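PDB 5N4B: prolyl oligopeptidase from Galerina marginata, which cleaves peptide bonds after proline and also macrocyclises a 25-residue peptide intermediate in the biosynthesis of the amanitin toxins. Local coordinates for residues P119-S122 with N127-D130; E545-T550 with S622-P627. The protein carries 1 engineered substitution. All coordinates share one frame; numbering follows the deposited sequence.

How the contacts relate
Contact 1 and contact 2 lie on opposite sides of the chain's centre. Their centres are 50 Å apart, and their nearest atoms are about 39 Å apart. They share no helix, strand or sheet. Contact 1 comes first along the chain and closes before contact 2 opens. It belongs to the beta-propeller, where the loop after strand 109-113 packs on the junction of helix 125-128 and strand 129-133, far from the annotated sites. Contact 2 belongs to the alpha/beta-hydrolase domain, where Lys547, at the lead-in to helix 548-563, meets the short helix 621-624. One contact thus lies in the propeller, the other beside the catalytic centre.

Contact 1: residues P119-S122 with N127-D130; sequences PDFS and NVGD
The two methyl groups of Val128 meet quite different partners in 119-122. Val128 CG2 faces carbon and lies 3.7 Å from Pro119 CB. Phe121 CD1 is 4.2 Å from the same Val128 CG2. Val128 CG1 instead comes up to a backbone oxygen, lying 3.6 Å from Asp120 O. The torsion explains the split. With chi1 at -59°, CG1 lies beside the backbone N, and CG2 is set between the backbone N and the carbonyl carbon. Val128 thus spreads over three successive residues. Its branch and the proline ring run at a slant to each other, while the Phe121 side chain runs nearly at a right angle to it. CG2 approaches the Phe121 ring obliquely.

The loop also folds onto itself. Pro119 CB sits 3.7 Å above the plane of the Phe121 ring, over its centre, a placement suited to a CH-pi contact. The same CB therefore touches both Val128 and the aromatic face. Further on, Asp120 OD1 takes two bonds from Ser122. Ser122 OG lies 2.7 Å from Asp120 OD1, and Ser122 N gives the bond of an Asx turn to Asp120 OD1 at 3.1 Å. Both donors come from the same face of the carboxylate, tilted well out of its plane. This ties the bend at the beginning of the 3-10 segment.

The touching surface is small, mainly apolar and partly buried. Helix 125-128 leads directly into strand 129-133, where Gly129 leaves helical geometry. Strand 129-133 is an edge strand, the fourth, of the first four-stranded blade. Phe121 meets Trp98 of strand 96-101 edge-to-face, and touches Leu446 and Arg447 of strand 443-448. It thus helps pack the first blade against the last, where the seven-bladed ring closes without a shared strand.

Contact 2: residues E545-T550 with S622-P627; sequences ETKVNT and SEYGNP
Lys547 NZ is gripped by three oxygens. Glu623 OE2, across the contact, lies 3.0 Å from Lys547 NZ in a salt bridge. The other two are the carbonyl oxygens of Gly498 and Gly542. The ammonium group meets OE2 on its anti side, 18° out of the carboxylate plane.

Glu623 is held from further directions. OE2 also accepts from the backbone N of Phe500, and OE1 is hydrogen-bonded to His539 NE2. These partners should fix the rotation of the carboxylate. Although the pair is buried, the carboxylate and the two carbonyl oxygens probably favour the charged lysine.

Lys547 starts with CG anti to the backbone N (chi1 -167°), then bends at chi2 and chi3. The curved chain carries NZ to the glutamate and lays Lys547 CD against the edge of the Tyr624 ring, 4.4 Å from Tyr624 CD1. The Tyr624 side chain is about 7 Å from that of Ala578, the engineered residue at the nucleophile position of the charge relay system.

Gly625, with positive phi, ends helix 621-624. A backbone bond between Glu623 and Arg544 adds a second tie between the two regions. Strand 572-577, Ala578 and helix 579-590 form the nucleophile elbow of the alpha/beta-hydrolase fold. Tyr624 rests on that helix through Leu582, and its OH is hydrogen-bonded to Asn579 OD1. Leu583 of the same helix meets Thr550 of helix 548-563.

Contact 1: residues P119-S122 with N127-D130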
ATOM      1  N   PRO A 119      24.555  12.109 -12.469  1.00 16.84           N
ATOM      2  CA  PRO A 119      25.530  12.364 -11.409  1.00 19.03           C
ATOM      3  C   PRO A 119      26.319  11.136 -10.992  1.00 18.15           C
ATOM      4  O   PRO A 119      25.866   9.993 -11.118  1.00 17.93           O
ATOM      5  CB  PRO A 119      24.646  12.855 -10.247  1.00 17.64           C
ATOM      6  CG  PRO A 119      23.520  13.395 -10.862  1.00 16.19           C
ATOM      7  CD  PRO A 119      23.222  12.542 -12.062  1.00 16.57           C
ATOM      8  N   ASP A 120      27.515  11.408 -10.480  1.00 20.80           N
ATOM      9  CA  ASP A 120      28.281  10.489  -9.648  1.00 21.53           C
ATOM     10  C   ASP A 120      27.782  10.705  -8.229  1.00 22.90           C
ATOM     11  O   ASP A 120      28.213  11.624  -7.527  1.00 21.80           O
ATOM     12  CB  ASP A 120      29.774  10.763  -9.758  1.00 24.26           C
ATOM     13  CG  ASP A 120      30.586   9.898  -8.833  1.00 32.51           C
ATOM     14  OD1 ASP A 120      29.992   9.063  -8.110  1.00 26.88           O
ATOM     15  OD2 ASP A 120      31.840  10.044  -8.852  1.00 33.30           O
ATOM     16  N   PHE A 121      26.832   9.866  -7.807  1.00 19.80           N
ATOM     17  CA  PHE A 121      26.173  10.071  -6.529  1.00 19.22           C
ATOM     18  C   PHE A 121      27.076   9.830  -5.328  1.00 22.69           C
ATOM     19  O   PHE A 121      26.717  10.266  -4.214  1.00 23.25           O
ATOM     20  CB  PHE A 121      24.868   9.270  -6.436  1.00 17.96           C
ATOM     21  CG  PHE A 121      23.816   9.757  -7.339  1.00 15.35           C
ATOM     22  CD1 PHE A 121      23.027  10.835  -7.001  1.00 15.32           C
ATOM     23  CD2 PHE A 121      23.586   9.132  -8.550  1.00 16.35           C
ATOM     24  CE1 PHE A 121      22.049  11.262  -7.822  1.00 14.53           C
ATOM     25  CE2 PHE A 121      22.610   9.563  -9.426  1.00 16.50           C
ATOM     26  CZ  PHE A 121      21.818  10.647  -9.061  1.00 15.87           C
ATOM     27  N   SER A 122      28.246   9.228  -5.536  1.00 21.92           N
ATOM     28  CA  SER A 122      29.214   9.112  -4.444  1.00 24.24           C
ATOM     29  C   SER A 122      29.686  10.469  -3.959  1.00 24.46           C
ATOM     30  O   SER A 122      30.222  10.558  -2.849  1.00 27.87           O
ATOM     31  CB  SER A 122      30.424   8.241  -4.840  1.00 31.81           C
ATOM     32  OG  SER A 122      31.308   8.880  -5.764  1.00 27.78           O
ATOM     33  N   ASN A 127      25.975  17.964  -3.312  1.00 23.56           N
ATOM     34  CA  ASN A 127      27.060  18.374  -4.174  1.00 26.30           C
ATOM     35  C   ASN A 127      26.765  18.177  -5.639  1.00 25.73           C
ATOM     36  O   ASN A 127      27.425  18.808  -6.471  1.00 28.82           O
ATOM     37  CB  ASN A 127      28.313  17.603  -3.808  1.00 26.90           C
ATOM     38  CG  ASN A 127      28.902  18.059  -2.474  1.00 33.55           C
ATOM     39  OD1 ASN A 127      28.923  19.247  -2.177  1.00 33.34           O
ATOM     40  ND2 ASN A 127      29.337  17.108  -1.661  1.00 36.99           N
ATOM     41  N   VAL A 128      25.813  17.302  -5.993  1.00 20.87           N
ATOM     42  CA  VAL A 128      25.504  17.046  -7.394  1.00 18.93           C
ATOM     43  C   VAL A 128      24.128  17.565  -7.806  1.00 19.11           C
ATOM     44  O   VAL A 128      23.795  17.539  -9.008  1.00 19.24           O
ATOM     45  CB  VAL A 128      25.628  15.555  -7.766  1.00 19.87           C
ATOM     46  CG1 VAL A 128      27.043  14.994  -7.502  1.00 23.45           C
ATOM     47  CG2 VAL A 128      24.573  14.726  -7.050  1.00 18.94           C
ATOM     48  N   GLY A 129      23.323  18.042  -6.853  1.00 18.08           N
ATOM     49  CA  GLY A 129      21.978  18.513  -7.131  1.00 16.62           C
ATOM     50  C   GLY A 129      21.595  19.684  -6.265  1.00 15.89           C
ATOM     51  O   GLY A 129      22.294  20.024  -5.298  1.00 20.54           O
ATOM     52  N   ASP A 130      20.560  20.371  -6.707  1.00 17.35           N
ATOM     53  CA  ASP A 130      19.948  21.457  -5.953  1.00 19.77           C
ATOM     54  C   ASP A 130      18.484  21.093  -5.714  1.00 18.13           C
ATOM     55  O   ASP A 130      17.884  20.294  -6.445  1.00 16.09           O
ATOM     56  CB  ASP A 130      19.930  22.803  -6.735  1.00 25.72           C
ATOM     57  CG  ASP A 130      21.286  23.219  -7.340  1.00 33.10           C
ATOM     58  OD1 ASP A 130      22.229  23.300  -6.572  1.00 33.94           O
ATOM     59  OD2 ASP A 130      21.361  23.446  -8.584  1.00 42.49           O
TER

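Contact 2: residues E545-T550 with S622-P627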
ATOM      1  N   GLU A 545     -16.508 -16.576  -0.013  1.00 16.03           N
ATOM      2  CA  GLU A 545     -16.834 -17.767   0.762  1.00 16.92           C
ATOM      3  C   GLU A 545     -15.621 -18.548   1.268  1.00 17.22           C
ATOM      4  O   GLU A 545     -15.801 -19.389   2.161  1.00 20.37           O
ATOM      5  CB  GLU A 545     -17.779 -18.687  -0.013  1.00 20.86           C
ATOM      6  CG  GLU A 545     -17.149 -19.427  -1.157  1.00 24.59           C
ATOM      7  CD  GLU A 545     -17.172 -18.677  -2.479  1.00 29.52           C
ATOM      8  OE1 GLU A 545     -17.388 -17.437  -2.519  1.00 22.90           O
ATOM      9  OE2 GLU A 545     -16.981 -19.369  -3.515  1.00 32.36           O
ATOM     10  N   THR A 546     -14.427 -18.328   0.722  1.00 16.12           N
ATOM     11  CA  THR A 546     -13.226 -18.992   1.211  1.00 16.57           C
ATOM     12  C   THR A 546     -12.364 -18.104   2.110  1.00 15.18           C
ATOM     13  O   THR A 546     -11.221 -18.465   2.405  1.00 17.42           O
ATOM     14  CB  THR A 546     -12.348 -19.462   0.044  1.00 16.98           C
ATOM     15  OG1 THR A 546     -11.901 -18.340  -0.691  1.00 16.65           O
ATOM     16  CG2 THR A 546     -13.072 -20.437  -0.912  1.00 19.92           C
ATOM     17  N   LYS A 547     -12.877 -16.949   2.541  1.00 15.50           N
ATOM     18  CA  LYS A 547     -12.071 -16.031   3.352  1.00 13.92           C
ATOM     19  C   LYS A 547     -11.586 -16.688   4.633  1.00 12.51           C
ATOM     20  O   LYS A 547     -10.522 -16.325   5.147  1.00 13.62           O
ATOM     21  CB  LYS A 547     -12.890 -14.767   3.683  1.00 14.39           C
ATOM     22  CG  LYS A 547     -12.044 -13.632   4.259  1.00 15.96           C
ATOM     23  CD  LYS A 547     -11.200 -12.980   3.143  1.00 20.85           C
ATOM     24  CE  LYS A 547      -9.830 -12.607   3.565  1.00 25.72           C
ATOM     25  NZ  LYS A 547      -9.024 -12.227   2.339  1.00 20.16           N
ATOM     26  N   VAL A 548     -12.336 -17.647   5.174  1.00 14.10           N
ATOM     27  CA  VAL A 548     -11.889 -18.363   6.369  1.00 16.55           C
ATOM     28  C   VAL A 548     -10.506 -18.976   6.157  1.00 15.75           C
ATOM     29  O   VAL A 548      -9.739 -19.108   7.113  1.00 15.67           O
ATOM     30  CB  VAL A 548     -12.923 -19.412   6.819  1.00 18.81           C
ATOM     31  CG1 VAL A 548     -13.055 -20.498   5.788  1.00 21.26           C
ATOM     32  CG2 VAL A 548     -12.498 -20.050   8.150  1.00 25.17           C
ATOM     33  N   ASN A 549     -10.137 -19.313   4.907  1.00 14.36           N
ATOM     34  CA  ASN A 549      -8.845 -19.945   4.684  1.00 14.56           C
ATOM     35  C   ASN A 549      -7.690 -19.017   5.023  1.00 14.17           C
ATOM     36  O   ASN A 549      -6.641 -19.487   5.467  1.00 13.94           O
ATOM     37  CB  ASN A 549      -8.696 -20.373   3.239  1.00 14.93           C
ATOM     38  CG  ASN A 549      -9.599 -21.490   2.851  1.00 15.76           C
ATOM     39  OD1 ASN A 549     -10.129 -22.238   3.666  1.00 18.54           O
ATOM     40  ND2 ASN A 549      -9.770 -21.619   1.555  1.00 19.27           N
ATOM     41  N   THR A 550      -7.879 -17.713   4.822  1.00 13.12           N
ATOM     42  CA  THR A 550      -6.848 -16.741   5.206  1.00 11.66           C
ATOM     43  C   THR A 550      -6.513 -16.856   6.681  1.00 13.56           C
ATOM     44  O   THR A 550      -5.336 -16.845   7.078  1.00 11.97           O
ATOM     45  CB  THR A 550      -7.350 -15.354   4.887  1.00 12.21           C
ATOM     46  OG1 THR A 550      -7.641 -15.244   3.467  1.00 12.67           O
ATOM     47  CG2 THR A 550      -6.353 -14.339   5.276  1.00 12.14           C
ATOM     48  N   SER A 622     -16.392  -7.495  -3.127  1.00 17.52           N
ATOM     49  CA  SER A 622     -15.699  -8.505  -3.922  1.00 18.94           C
ATOM     50  C   SER A 622     -14.707  -9.306  -3.092  1.00 18.32           C
ATOM     51  O   SER A 622     -14.290 -10.387  -3.524  1.00 18.18           O
ATOM     52  CB  SER A 622     -14.993  -7.845  -5.095  1.00 23.82           C
ATOM     53  OG  SER A 622     -14.110  -6.865  -4.657  1.00 21.68           O
ATOM     54  N   GLU A 623     -14.307  -8.806  -1.925  1.00 14.87           N
ATOM     55  CA  GLU A 623     -13.392  -9.470  -1.018  1.00 13.19           C
ATOM     56  C   GLU A 623     -14.063 -10.256   0.093  1.00 15.72           C
ATOM     57  O   GLU A 623     -13.602 -11.344   0.436  1.00 14.93           O
ATOM     58  CB  GLU A 623     -12.444  -8.466  -0.364  1.00 14.27           C
ATOM     59  CG  GLU A 623     -11.265  -9.102   0.353  1.00 15.30           C
ATOM     60  CD  GLU A 623     -10.213  -9.759  -0.579  1.00 17.10           C
ATOM     61  OE1 GLU A 623     -10.292  -9.538  -1.798  1.00 17.31           O
ATOM     62  OE2 GLU A 623      -9.338 -10.508  -0.058  1.00 16.60           O
ATOM     63  N   TYR A 624     -15.134  -9.730   0.671  1.00 12.89           N
ATOM     64  CA  TYR A 624     -15.762 -10.297   1.865  1.00 14.20           C
ATOM     65  C   TYR A 624     -17.134 -10.912   1.613  1.00 13.64           C
ATOM     66  O   TYR A 624     -17.605 -11.674   2.471  1.00 15.37           O
ATOM     67  CB  TYR A 624     -15.907  -9.204   2.929  1.00 16.17           C
ATOM     68  CG  TYR A 624     -14.636  -8.496   3.332  1.00 12.85           C
ATOM     69  CD1 TYR A 624     -13.500  -9.206   3.566  1.00 14.11           C
ATOM     70  CD2 TYR A 624     -14.602  -7.125   3.492  1.00 14.26           C
ATOM     71  CE1 TYR A 624     -12.320  -8.578   3.928  1.00 11.97           C
ATOM     72  CE2 TYR A 624     -13.443  -6.479   3.855  1.00 14.14           C
ATOM     73  CZ  TYR A 624     -12.301  -7.224   4.072  1.00 13.38           C
ATOM     74  OH  TYR A 624     -11.205  -6.491   4.416  1.00 14.79           O
ATOM     75  N   GLY A 625     -17.795 -10.583   0.506  1.00 15.13           N
ATOM     76  CA  GLY A 625     -19.203 -10.889   0.350  1.00 16.76           C
ATOM     77  C   GLY A 625     -20.083  -9.713   0.753  1.00 17.22           C
ATOM     78  O   GLY A 625     -19.640  -8.701   1.302  1.00 16.48           O
ATOM     79  N   ASN A 626     -21.382  -9.881   0.506  1.00 17.47           N
ATOM     80  CA  ASN A 626     -22.368  -8.844   0.759  1.00 18.62           C
ATOM     81  C   ASN A 626     -23.252  -9.271   1.931  1.00 18.49           C
ATOM     82  O   ASN A 626     -24.036 -10.223   1.795  1.00 20.48           O
ATOM     83  CB  ASN A 626     -23.215  -8.613  -0.488  1.00 20.99           C
ATOM     84  CG  ASN A 626     -24.122  -7.418  -0.357  1.00 23.07           C
ATOM     85  OD1 ASN A 626     -24.485  -6.987   0.760  1.00 22.16           O
ATOM     86  ND2 ASN A 626     -24.523  -6.873  -1.504  1.00 25.50           N
ATOM     87  N   PRO A 627     -23.153  -8.620   3.088  1.00 17.60           N
ATOM     88  CA  PRO A 627     -23.981  -9.005   4.244  1.00 19.34           C
ATOM     89  C   PRO A 627     -25.462  -8.950   3.994  1.00 21.23           C
ATOM     90  O   PRO A 627     -26.188  -9.608   4.742  1.00 22.28           O
ATOM     91  CB  PRO A 627     -23.596  -7.983   5.323  1.00 18.80           C
ATOM     92  CG  PRO A 627     -22.206  -7.464   4.935  1.00 18.41           C
ATOM     93  CD  PRO A 627     -22.237  -7.497   3.402  1.00 19.36           C
TER